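Local coordinates for SusD superfamily protein (Bacteroides fragilis NCTC 9343, PDB 3NQP) that probably binds glycans at the bacterial outer membrane as a SusD-like lipoprotein, at residues 32-40 and 269-280; 315-325 and 352-360. All blocks are in the same frame, centred on the assembly; numbering follows the deposited sequence. Where two conformers were deposited one is given.

Contact 1. Residues 32-40 and 269-280; sequences HKHLRDAAW and IRFLEGEATNSN. With EDO (1,2-ethanediol), chain F; EDO (1,2-ethanediol), chain G.
R36 lies across the loop that follows strand 265-269, and its side chain meets five residues of 269-280. The contact sets the end of helix 21-37 and the start of helix 39-48, part of the largely helical SusD-type fold, against a loop shaped by a classic beta bulge, in which E275 and A276 both face L272. The chain of R36 leaves the helix with CG anti to the backbone N (chi1 174°). Its CB rests on I269 CG2, and CG touches both that methyl, at 3.4 Å, and F271 CE1. CD is 3.5 Å from R270 O; a bend at chi3 (64°) then turns the guanidinium over A276. NE, CZ and NH1 all lie near A276 CB, which sits over one face toward its rim, as K33 CB of the preceding turn does over the opposite one. An alanine methyl is small enough to let the flat cation settle this close. In the guanidinium plane, NE and NH2 grip D37 OD1 side-on, R36 NH2 at 3.0 Å, which helps to fix the group's rotation. E275 OE1 also lies near this plane, but its salt bridge to NH1 is long, and so is that of E275 OE2 to K33 NZ; the amine bonds more closely to O1 of an ethanediol, probably from the crystallisation liquor.

Apolar packing flanks this charged network. I269, branched at CB, sends CG2 to R36 and CD1 to L35 CG, and A39 offers a methyl to I269 CG1. S279 CB makes a CH-pi contact over the six-membered ring of W40, 3.9 Å from its centroid. A single water accepts from R36 NH1 and donates to R270 O and to E275 OE1, the last at 2.9 Å.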
loop_
_atom_site.group_PDB
_atom_site.type_symbol
_atom_site.label_atom_id
_atom_site.label_comp_id
_atom_site.label_asym_id
_atom_site.label_seq_id
_atom_site.Cartn_x
_atom_site.Cartn_y
_atom_site.Cartn_z
ATOM N N HIS A 32 4.814 -6.937 -16.115
ATOM C CA HIS A 32 3.712 -6.240 -15.447
ATOM C C HIS A 32 2.620 -7.176 -14.874
ATOM O O HIS A 32 2.012 -6.870 -13.870
ATOM C CB HIS A 32 3.122 -5.127 -16.336
ATOM C CG HIS A 32 3.996 -3.920 -16.406
ATOM N ND1 HIS A 32 5.115 -3.856 -17.215
ATOM C CD2 HIS A 32 3.962 -2.757 -15.713
ATOM C CE1 HIS A 32 5.722 -2.701 -17.026
ATOM N NE2 HIS A 32 5.032 -2.006 -16.135
ATOM N N LYS A 33 2.365 -8.305 -15.524
ATOM C CA LYS A 33 1.343 -9.224 -15.048
ATOM C C LYS A 33 1.874 -9.960 -13.798
ATOM O O LYS A 33 1.118 -10.304 -12.906
ATOM C CB LYS A 33 0.910 -10.197 -16.140
ATOM C CG LYS A 33 0.222 -9.479 -17.356
ATOM C CD LYS A 33 -0.540 -10.430 -18.252
ATOM C CE LYS A 33 -1.227 -9.710 -19.460
ATOM N NZ LYS A 33 -1.386 -8.197 -19.298
ATOM N N HIS A 34 3.175 -10.206 -13.743
ATOM C CA HIS A 34 3.764 -10.830 -12.565
ATOM C C HIS A 34 3.756 -9.834 -11.418
ATOM O O HIS A 34 3.666 -10.220 -10.247
ATOM C CB HIS A 34 5.203 -11.292 -12.844
ATOM C CG HIS A 34 5.296 -12.600 -13.569
ATOM N ND1 HIS A 34 6.206 -12.827 -14.585
ATOM C CD2 HIS A 34 4.604 -13.752 -13.426
ATOM C CE1 HIS A 34 6.065 -14.059 -15.038
ATOM N NE2 HIS A 34 5.100 -14.644 -14.352
ATOM N N LEU A 35 3.870 -8.548 -11.746
ATOM C CA LEU A 35 3.777 -7.515 -10.737
ATOM C C LEU A 35 2.318 -7.498 -10.237
ATOM O O LEU A 35 2.097 -7.402 -9.031
ATOM C CB LEU A 35 4.156 -6.146 -11.288
ATOM C CG LEU A 35 4.073 -4.935 -10.386
ATOM C CD1 LEU A 35 5.165 -5.064 -9.280
ATOM C CD2 LEU A 35 4.212 -3.652 -11.193
ATOM N N ARG A 36 1.348 -7.569 -11.156
ATOM C CA ARG A 36 -0.058 -7.643 -10.762
ATOM C C ARG A 36 -0.272 -8.796 -9.766
ATOM O O ARG A 36 -0.966 -8.644 -8.743
ATOM C CB ARG A 36 -0.941 -7.866 -11.989
ATOM C CG ARG A 36 -2.410 -8.098 -11.697
ATOM C CD ARG A 36 -3.133 -8.772 -12.856
ATOM N NE ARG A 36 -2.596 -10.109 -13.069
ATOM C CZ ARG A 36 -2.556 -10.742 -14.227
ATOM N NH1 ARG A 36 -3.035 -10.189 -15.336
ATOM N NH2 ARG A 36 -2.015 -11.939 -14.260
ATOM N N ASP A 37 0.312 -9.947 -10.081
ATOM C CA ASP A 37 0.170 -11.126 -9.241
ATOM C C ASP A 37 0.774 -10.947 -7.832
ATOM O O ASP A 37 0.389 -11.651 -6.920
ATOM C CB ASP A 37 0.839 -12.353 -9.900
ATOM C CG ASP A 37 0.115 -12.829 -11.166
ATOM O OD1 ASP A 37 -0.998 -12.362 -11.462
ATOM O OD2 ASP A 37 0.705 -13.646 -11.880
ATOM N N ALA A 38 1.712 -10.025 -7.668
ATOM C CA ALA A 38 2.260 -9.707 -6.317
ATOM C C ALA A 38 1.572 -8.546 -5.617
ATOM O O ALA A 38 1.961 -8.173 -4.492
ATOM C CB ALA A 38 3.747 -9.431 -6.420
ATOM N N ALA A 39 0.526 -7.986 -6.227
ATOM C CA ALA A 39 -0.118 -6.796 -5.677
ATOM C C ALA A 39 -0.821 -7.037 -4.331
ATOM O O ALA A 39 -0.777 -6.188 -3.436
ATOM C CB ALA A 39 -1.100 -6.205 -6.672
ATOM N N TRP A 40 -1.465 -8.180 -4.173
ATOM C CA TRP A 40 -2.140 -8.455 -2.896
ATOM C C TRP A 40 -1.088 -8.511 -1.801
ATOM O O TRP A 40 -1.246 -7.919 -0.736
ATOM C CB TRP A 40 -2.912 -9.767 -2.973
ATOM C CG TRP A 40 -3.618 -10.127 -1.710
ATOM C CD1 TRP A 40 -3.107 -10.857 -0.672
ATOM C CD2 TRP A 40 -4.971 -9.806 -1.346
ATOM N NE1 TRP A 40 -4.042 -11.015 0.300
ATOM C CE2 TRP A 40 -5.200 -10.379 -0.077
ATOM C CE3 TRP A 40 -5.990 -9.092 -1.959
ATOM C CZ2 TRP A 40 -6.411 -10.266 0.575
ATOM C CZ3 TRP A 40 -7.215 -8.982 -1.323
ATOM C CH2 TRP A 40 -7.416 -9.563 -0.070
ATOM N N ILE A 269 -2.159 -1.124 -10.614
ATOM C CA ILE A 269 -2.181 -2.470 -11.139
ATOM C C ILE A 269 -3.551 -2.720 -11.803
ATOM O O ILE A 269 -4.580 -2.588 -11.166
ATOM C CB ILE A 269 -1.988 -3.501 -10.013
ATOM C CG1 ILE A 269 -0.588 -3.363 -9.364
ATOM C CG2 ILE A 269 -2.262 -4.929 -10.500
ATOM C CD1 ILE A 269 0.594 -3.604 -10.304
ATOM N N ARG A 270 -3.533 -3.094 -13.066
ATOM C CA ARG A 270 -4.745 -3.382 -13.865
ATOM C C ARG A 270 -5.288 -4.787 -13.636
ATOM O O ARG A 270 -4.603 -5.787 -13.887
ATOM C CB ARG A 270 -4.426 -3.166 -15.363
ATOM C CG ARG A 270 -5.590 -3.434 -16.378
ATOM C CD ARG A 270 -6.881 -2.645 -16.031
ATOM N NE ARG A 270 -6.703 -1.205 -15.810
ATOM C CZ ARG A 270 -6.601 -0.293 -16.762
ATOM N NH1 ARG A 270 -6.627 -0.636 -18.055
ATOM N NH2 ARG A 270 -6.415 0.968 -16.423
ATOM N N PHE A 271 -6.528 -4.852 -13.132
ATOM C CA PHE A 271 -7.294 -6.081 -13.088
ATOM C C PHE A 271 -8.346 -5.907 -14.188
ATOM O O PHE A 271 -8.816 -4.801 -14.415
ATOM C CB PHE A 271 -7.884 -6.319 -11.672
ATOM C CG PHE A 271 -6.833 -6.818 -10.677
ATOM C CD1 PHE A 271 -6.375 -8.140 -10.725
ATOM C CD2 PHE A 271 -6.260 -5.970 -9.771
ATOM C CE1 PHE A 271 -5.383 -8.591 -9.869
ATOM C CE2 PHE A 271 -5.269 -6.390 -8.930
ATOM C CZ PHE A 271 -4.820 -7.719 -8.966
ATOM N N LEU A 272 -8.643 -6.981 -14.916
ATOM C CA LEU A 272 -9.469 -6.911 -16.132
ATOM C C LEU A 272 -10.361 -8.140 -16.189
ATOM O O LEU A 272 -9.869 -9.257 -16.094
ATOM C CB LEU A 272 -8.566 -6.852 -17.375
ATOM C CG LEU A 272 -9.158 -6.763 -18.788
ATOM C CD1 LEU A 272 -9.986 -5.463 -18.973
ATOM C CD2 LEU A 272 -8.050 -6.880 -19.852
ATOM N N GLU A 273 -11.672 -7.928 -16.250
ATOM C CA GLU A 273 -12.617 -9.033 -16.425
ATOM C C GLU A 273 -12.158 -9.956 -17.547
ATOM O O GLU A 273 -11.687 -9.512 -18.584
ATOM C CB GLU A 273 -14.017 -8.519 -16.712
ATOM C CG GLU A 273 -15.071 -9.604 -16.840
ATOM C CD GLU A 273 -16.470 -9.035 -17.017
ATOM O OE1 GLU A 273 -16.649 -7.809 -17.043
ATOM O OE2 GLU A 273 -17.400 -9.827 -17.089
ATOM N N GLY A 274 -12.238 -11.251 -17.290
ATOM C CA GLY A 274 -11.790 -12.233 -18.256
ATOM C C GLY A 274 -10.313 -12.491 -18.312
ATOM O O GLY A 274 -9.890 -13.331 -19.093
ATOM N N GLU A 275 -9.519 -11.790 -17.506
ATOM C CA GLU A 275 -8.056 -12.001 -17.488
ATOM C C GLU A 275 -7.564 -12.283 -16.055
ATOM O O GLU A 275 -7.025 -13.351 -15.781
ATOM C CB GLU A 275 -7.355 -10.793 -18.093
ATOM C CG GLU A 275 -5.813 -10.875 -18.177
ATOM C CD GLU A 275 -5.209 -9.642 -18.881
ATOM O OE1 GLU A 275 -5.108 -8.554 -18.245
ATOM O OE2 GLU A 275 -4.834 -9.746 -20.068
ATOM N N ALA A 276 -7.775 -11.334 -15.144
ATOM C CA ALA A 276 -7.393 -11.504 -13.741
ATOM C C ALA A 276 -8.258 -10.587 -12.916
ATOM O O ALA A 276 -8.551 -9.454 -13.333
ATOM C CB ALA A 276 -5.931 -11.186 -13.549
ATOM N N THR A 277 -8.738 -11.118 -11.791
ATOM C CA THR A 277 -9.503 -10.387 -10.795
ATOM C C THR A 277 -8.836 -10.538 -9.423
ATOM O O THR A 277 -7.942 -11.346 -9.249
ATOM C CB THR A 277 -10.992 -10.883 -10.753
ATOM O OG1 THR A 277 -11.040 -12.286 -10.482
ATOM C CG2 THR A 277 -11.702 -10.609 -12.101
ATOM N N ASN A 278 -9.236 -9.725 -8.454
ATOM C CA ASN A 278 -8.557 -9.706 -7.171
ATOM C C ASN A 278 -9.484 -10.280 -6.101
ATOM O O ASN A 278 -10.658 -10.625 -6.388
ATOM C CB ASN A 278 -8.069 -8.288 -6.875
ATOM C CG ASN A 278 -9.186 -7.269 -6.851
ATOM O OD1 ASN A 278 -10.134 -7.427 -6.086
ATOM N ND2 ASN A 278 -9.047 -6.182 -7.645
ATOM N N SER A 279 -8.954 -10.380 -4.893
ATOM C CA SER A 279 -9.651 -10.975 -3.756
ATOM C C SER A 279 -10.373 -9.971 -2.856
ATOM O O SER A 279 -10.623 -10.273 -1.696
ATOM C CB SER A 279 -8.602 -11.756 -2.947
ATOM O OG SER A 279 -8.114 -12.844 -3.739
ATOM N N ASN A 280 -10.800 -8.827 -3.401
ATOM C CA ASN A 280 -11.485 -7.819 -2.612
ATOM C C ASN A 280 -12.856 -8.314 -2.096
ATOM O O ASN A 280 -13.406 -7.754 -1.116
ATOM C CB ASN A 280 -11.574 -6.466 -3.347
ATOM C CG ASN A 280 -10.243 -5.707 -3.371
ATOM O OD1 ASN A 280 -9.244 -6.189 -2.817
ATOM N ND2 ASN A 280 -10.212 -4.521 -4.050
HETATM C C1 EDO F . -8.374 -15.103 -11.948
HETATM O O1 EDO F . -7.812 -13.936 -11.269
HETATM C C2 EDO F . -9.902 -15.285 -11.940
HETATM O O2 EDO F . -10.785 -14.160 -12.323
HETATM C C1 EDO G . -2.153 -4.778 -18.238
HETATM O O1 EDO G . -2.503 -6.135 -17.895
HETATM C C2 EDO G . -0.734 -4.481 -17.771
HETATM O O2 EDO G . 0.160 -5.326 -18.509
HETATM O O HOH W 1 -5.023 -8.098 -15.419
#

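Contact 2. Residues 315-325 and 352-360; sequences QTYEYNKAVYQ and SLYGTHVRK. With EDO (1,2-ethanediol), chain E.
K321 NZ donates to L353 O at 2.9 Å and, more weakly, to Y354 O, and it also holds O2 of an ethanediol molecule that probably came from the crystallisation liquor. The bond to L353 O arrives tilted 35° from the carbonyl plane. A long, flexible lysine suits the spot: a bend at chi3 (79°) carries the amine to the strand's carbonyls, while its CB and CD pass along L353 CD2. That methyl also meets Q325 NE2, at 3.6 Å, and Y324 CD2, so the leucine fills the angle between helix and strand.

Helix 321-325, opened by N320 as N-cap through its OD1, crosses strand 352-358 nearly at a right angle (82°), its axis 8.4 Å away. The strand is half of an antiparallel hairpin with 338-344 in the SusD family region, and Y354 and G355 form a classic beta bulge opposite S341. E318 OE2 lies 3.4 Å from G355 CA and accepts a weak bond from T356 N; S60 is its stronger partner.

T356 serves both chemistries. Its CG2 packs on Y324 CB at 3.7 Å, whereas OG1 meets three waters: one also bridges Y319 O and E318 OE2, another accepts from Y319 N, and the third joins N320 O to Y324 N. Farther along, Y319 presents its ring edge to V358 CG2, at 4.0 Å from CD2, and its hydroxyl is bonded to E48. The Q315 amide and H357 ring are turned only slightly from parallel; D61 N binds Q315 OE1, and S341 OG binds H357 NE2.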
loop_
_atom_site.group_PDB
_atom_site.type_symbol
_atom_site.label_atom_id
_atom_site.label_comp_id
_atom_site.label_asym_id
_atom_site.label_seq_id
_atom_site.Cartn_x
_atom_site.Cartn_y
_atom_site.Cartn_z
ATOM N N GLN A 315 -16.108 -13.097 4.382
ATOM C CA GLN A 315 -15.541 -12.136 5.321
ATOM C C GLN A 315 -14.426 -12.804 6.106
ATOM O O GLN A 315 -14.610 -13.302 7.220
ATOM C CB GLN A 315 -16.576 -11.512 6.271
ATOM C CG GLN A 315 -15.993 -10.226 6.908
ATOM C CD GLN A 315 -16.972 -9.469 7.740
ATOM O OE1 GLN A 315 -17.801 -10.078 8.404
ATOM N NE2 GLN A 315 -16.853 -8.123 7.766
ATOM N N THR A 316 -13.276 -12.831 5.458
ATOM C CA THR A 316 -12.060 -13.382 6.017
ATOM C C THR A 316 -10.991 -12.319 6.297
ATOM O O THR A 316 -9.921 -12.640 6.756
ATOM C CB THR A 316 -11.476 -14.527 5.091
ATOM O OG1 THR A 316 -11.395 -14.098 3.732
ATOM C CG2 THR A 316 -12.386 -15.799 5.159
ATOM N N TYR A 317 -11.310 -11.059 6.046
ATOM C CA TYR A 317 -10.530 -9.908 6.479
ATOM C C TYR A 317 -11.548 -8.856 6.910
ATOM O O TYR A 317 -12.503 -8.571 6.147
ATOM C CB TYR A 317 -9.661 -9.301 5.323
ATOM C CG TYR A 317 -8.616 -10.264 4.819
ATOM C CD1 TYR A 317 -8.929 -11.193 3.834
ATOM C CD2 TYR A 317 -7.348 -10.305 5.365
ATOM C CE1 TYR A 317 -8.020 -12.128 3.399
ATOM C CE2 TYR A 317 -6.427 -11.227 4.928
ATOM C CZ TYR A 317 -6.756 -12.133 3.930
ATOM O OH TYR A 317 -5.864 -13.084 3.515
ATOM N N GLU A 318 -11.388 -8.315 8.110
ATOM C CA GLU A 318 -12.329 -7.331 8.639
ATOM C C GLU A 318 -11.664 -6.318 9.558
ATOM O O GLU A 318 -11.031 -6.676 10.544
ATOM C CB GLU A 318 -13.445 -7.978 9.461
ATOM C CG GLU A 318 -14.631 -6.975 9.863
ATOM C CD GLU A 318 -15.742 -7.692 10.635
ATOM O OE1 GLU A 318 -15.630 -8.919 10.821
ATOM O OE2 GLU A 318 -16.753 -7.034 10.991
ATOM N N TYR A 319 -11.922 -5.048 9.295
ATOM C CA TYR A 319 -11.436 -4.002 10.178
ATOM C C TYR A 319 -12.220 -3.952 11.459
ATOM O O TYR A 319 -13.447 -4.129 11.475
ATOM C CB TYR A 319 -11.499 -2.650 9.500
ATOM C CG TYR A 319 -10.513 -2.532 8.371
ATOM C CD1 TYR A 319 -9.201 -2.187 8.619
ATOM C CD2 TYR A 319 -10.891 -2.780 7.066
ATOM C CE1 TYR A 319 -8.262 -2.108 7.576
ATOM C CE2 TYR A 319 -9.954 -2.660 5.991
ATOM C CZ TYR A 319 -8.641 -2.343 6.292
ATOM O OH TYR A 319 -7.693 -2.244 5.301
ATOM N N ASN A 320 -11.512 -3.666 12.549
ATOM C CA ASN A 320 -12.160 -3.400 13.836
ATOM C C ASN A 320 -13.147 -2.281 13.552
ATOM O O ASN A 320 -12.841 -1.358 12.792
ATOM C CB ASN A 320 -11.097 -2.917 14.805
ATOM C CG ASN A 320 -11.597 -2.726 16.188
ATOM O OD1 ASN A 320 -12.397 -1.819 16.455
ATOM N ND2 ASN A 320 -11.118 -3.572 17.115
ATOM N N LYS A 321 -14.316 -2.343 14.159
ATOM C CA LYS A 321 -15.376 -1.389 13.833
ATOM C C LYS A 321 -15.063 0.073 14.229
ATOM O O LYS A 321 -15.686 1.013 13.725
ATOM C CB LYS A 321 -16.674 -1.845 14.502
ATOM C CG LYS A 321 -16.686 -1.745 16.023
ATOM C CD LYS A 321 -18.071 -2.160 16.608
ATOM C CE LYS A 321 -18.184 -3.729 16.633
ATOM N NZ LYS A 321 -19.469 -4.209 17.208
ATOM N N ALA A 322 -14.118 0.254 15.137
ATOM C CA ALA A 322 -13.574 1.586 15.443
ATOM C C ALA A 322 -12.961 2.284 14.236
ATOM O O ALA A 322 -12.885 3.520 14.211
ATOM C CB ALA A 322 -12.542 1.514 16.593
ATOM N N VAL A 323 -12.532 1.537 13.223
ATOM C CA VAL A 323 -11.979 2.165 12.025
ATOM C C VAL A 323 -13.115 2.936 11.334
ATOM O O VAL A 323 -12.981 4.119 11.030
ATOM C CB VAL A 323 -11.345 1.120 11.088
ATOM C CG1 VAL A 323 -10.965 1.702 9.759
ATOM C CG2 VAL A 323 -10.074 0.477 11.764
ATOM N N TYR A 324 -14.227 2.252 11.088
ATOM C CA TYR A 324 -15.480 2.904 10.621
ATOM C C TYR A 324 -15.964 4.052 11.527
ATOM O O TYR A 324 -16.266 5.165 11.055
ATOM C CB TYR A 324 -16.554 1.842 10.436
ATOM C CG TYR A 324 -17.919 2.315 9.927
ATOM C CD1 TYR A 324 -18.103 2.622 8.587
ATOM C CD2 TYR A 324 -19.010 2.452 10.785
ATOM C CE1 TYR A 324 -19.347 3.043 8.100
ATOM C CE2 TYR A 324 -20.289 2.872 10.297
ATOM C CZ TYR A 324 -20.441 3.154 8.954
ATOM O OH TYR A 324 -21.649 3.564 8.435
ATOM N N GLN A 325 -16.030 3.807 12.816
ATOM C CA GLN A 325 -16.573 4.805 13.761
ATOM C C GLN A 325 -15.686 6.045 13.883
ATOM O O GLN A 325 -16.161 7.093 14.314
ATOM C CB GLN A 325 -16.738 4.191 15.147
ATOM C CG GLN A 325 -17.746 3.082 15.193
ATOM C CD GLN A 325 -17.754 2.364 16.514
ATOM O OE1 GLN A 325 -16.702 2.044 17.071
ATOM N NE2 GLN A 325 -18.941 2.108 17.026
ATOM N N SER A 352 -27.607 -1.578 16.747
ATOM C CA SER A 352 -26.245 -1.404 17.246
ATOM C C SER A 352 -25.230 -1.919 16.203
ATOM O O SER A 352 -25.435 -2.962 15.583
ATOM C CB SER A 352 -26.081 -2.113 18.598
ATOM O OG SER A 352 -26.337 -3.498 18.438
ATOM N N LEU A 353 -24.162 -1.172 16.001
ATOM C CA LEU A 353 -23.181 -1.520 14.979
ATOM C C LEU A 353 -22.575 -2.894 15.285
ATOM O O LEU A 353 -22.053 -3.123 16.393
ATOM C CB LEU A 353 -22.054 -0.468 14.908
ATOM C CG LEU A 353 -20.948 -0.721 13.848
ATOM C CD1 LEU A 353 -21.600 -0.672 12.402
ATOM C CD2 LEU A 353 -19.758 0.272 13.998
ATOM N N TYR A 354 -22.598 -3.781 14.297
ATOM C CA TYR A 354 -22.073 -5.140 14.473
ATOM C C TYR A 354 -20.806 -5.416 13.643
ATOM O O TYR A 354 -19.735 -5.677 14.179
ATOM C CB TYR A 354 -23.186 -6.138 14.138
ATOM C CG TYR A 354 -22.925 -7.580 14.521
ATOM C CD1 TYR A 354 -22.178 -8.416 13.713
ATOM C CD2 TYR A 354 -23.395 -8.099 15.719
ATOM C CE1 TYR A 354 -21.939 -9.740 14.073
ATOM C CE2 TYR A 354 -23.168 -9.394 16.064
ATOM C CZ TYR A 354 -22.456 -10.232 15.250
ATOM O OH TYR A 354 -22.231 -11.570 15.630
ATOM N N GLY A 355 -20.927 -5.342 12.320
ATOM C CA GLY A 355 -19.784 -5.538 11.440
ATOM C C GLY A 355 -19.675 -4.428 10.406
ATOM O O GLY A 355 -20.538 -3.568 10.290
ATOM N N THR A 356 -18.558 -4.430 9.705
ATOM C CA THR A 356 -18.328 -3.514 8.638
ATOM C C THR A 356 -17.732 -4.324 7.505
ATOM O O THR A 356 -17.075 -5.326 7.750
ATOM C CB THR A 356 -17.375 -2.361 9.078
ATOM O OG1 THR A 356 -16.108 -2.919 9.434
ATOM C CG2 THR A 356 -17.972 -1.558 10.258
ATOM N N HIS A 357 -17.924 -3.839 6.271
ATOM C CA HIS A 357 -17.695 -4.590 5.055
ATOM C C HIS A 357 -17.228 -3.617 3.952
ATOM O O HIS A 357 -17.795 -2.540 3.779
ATOM C CB HIS A 357 -19.016 -5.298 4.669
ATOM C CG HIS A 357 -19.708 -5.956 5.823
ATOM N ND1 HIS A 357 -19.486 -7.271 6.167
ATOM C CD2 HIS A 357 -20.628 -5.484 6.711
ATOM C CE1 HIS A 357 -20.215 -7.573 7.236
ATOM N NE2 HIS A 357 -20.937 -6.513 7.567
ATOM N N VAL A 358 -16.127 -3.946 3.272
ATOM C CA VAL A 358 -15.443 -2.952 2.472
ATOM C C VAL A 358 -15.945 -2.981 1.045
ATOM O O VAL A 358 -15.802 -4.004 0.333
ATOM C CB VAL A 358 -13.878 -3.147 2.517
ATOM C CG1 VAL A 358 -13.190 -2.112 1.615
ATOM C CG2 VAL A 358 -13.376 -3.014 3.988
ATOM N N ARG A 359 -16.530 -1.851 0.621
ATOM C CA ARG A 359 -17.019 -1.684 -0.731
ATOM C C ARG A 359 -16.236 -0.618 -1.525
ATOM O O ARG A 359 -16.702 -0.144 -2.566
ATOM C CB ARG A 359 -18.507 -1.319 -0.689
ATOM C CG ARG A 359 -18.800 -0.058 0.079
ATOM C CD ARG A 359 -20.229 0.428 -0.222
ATOM N NE ARG A 359 -20.722 1.233 0.882
ATOM C CZ ARG A 359 -22.017 1.415 1.134
ATOM N NH1 ARG A 359 -22.898 0.849 0.326
ATOM N NH2 ARG A 359 -22.418 2.142 2.186
ATOM N N LYS A 360 -15.039 -0.281 -1.038
ATOM C CA LYS A 360 -14.202 0.775 -1.605
ATOM C C LYS A 360 -13.839 0.541 -3.051
ATOM O O LYS A 360 -13.803 1.496 -3.828
ATOM C CB LYS A 360 -12.897 0.889 -0.807
ATOM C CG LYS A 360 -12.054 2.144 -1.146
ATOM C CD LYS A 360 -10.918 2.345 -0.136
ATOM C CE LYS A 360 -9.981 3.472 -0.563
ATOM N NZ LYS A 360 -9.049 3.838 0.524
HETATM C C1 EDO E . -20.939 -6.942 18.779
HETATM O O1 EDO E . -21.419 -5.637 18.456
HETATM C C2 EDO E . -20.460 -7.726 17.551
HETATM O O2 EDO E . -19.220 -7.230 17.018
HETATM O O HOH W 2 -16.058 -4.494 11.829
HETATM O O HOH W 3 -16.902 -5.916 14.198
HETATM O O HOH W 4 -14.113 -4.315 7.569
HETATM O O HOH W 5 -14.297 -0.705 10.500
#

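In the fold
Contact 2 is the more buried of the two, although its centre lies about 19 Å from the centre of the chain against 15 Å for contact 1. Contact 1 joins an N-terminal helical region to the SusD family region across more than 200 residues, whereas contact 2 stays within the latter and ties a short helix to a hairpin strand. Their chemistry differs accordingly: in contact 1 a partly exposed charge network, with long salt bridges across it, flanks an apolar patch, while contact 2 combines apolar packing with backbone carbonyls and bridging waters. The centres are 24 Å apart, yet the two meet where W40 CZ2 packs 3.7 Å from Y317 CE1.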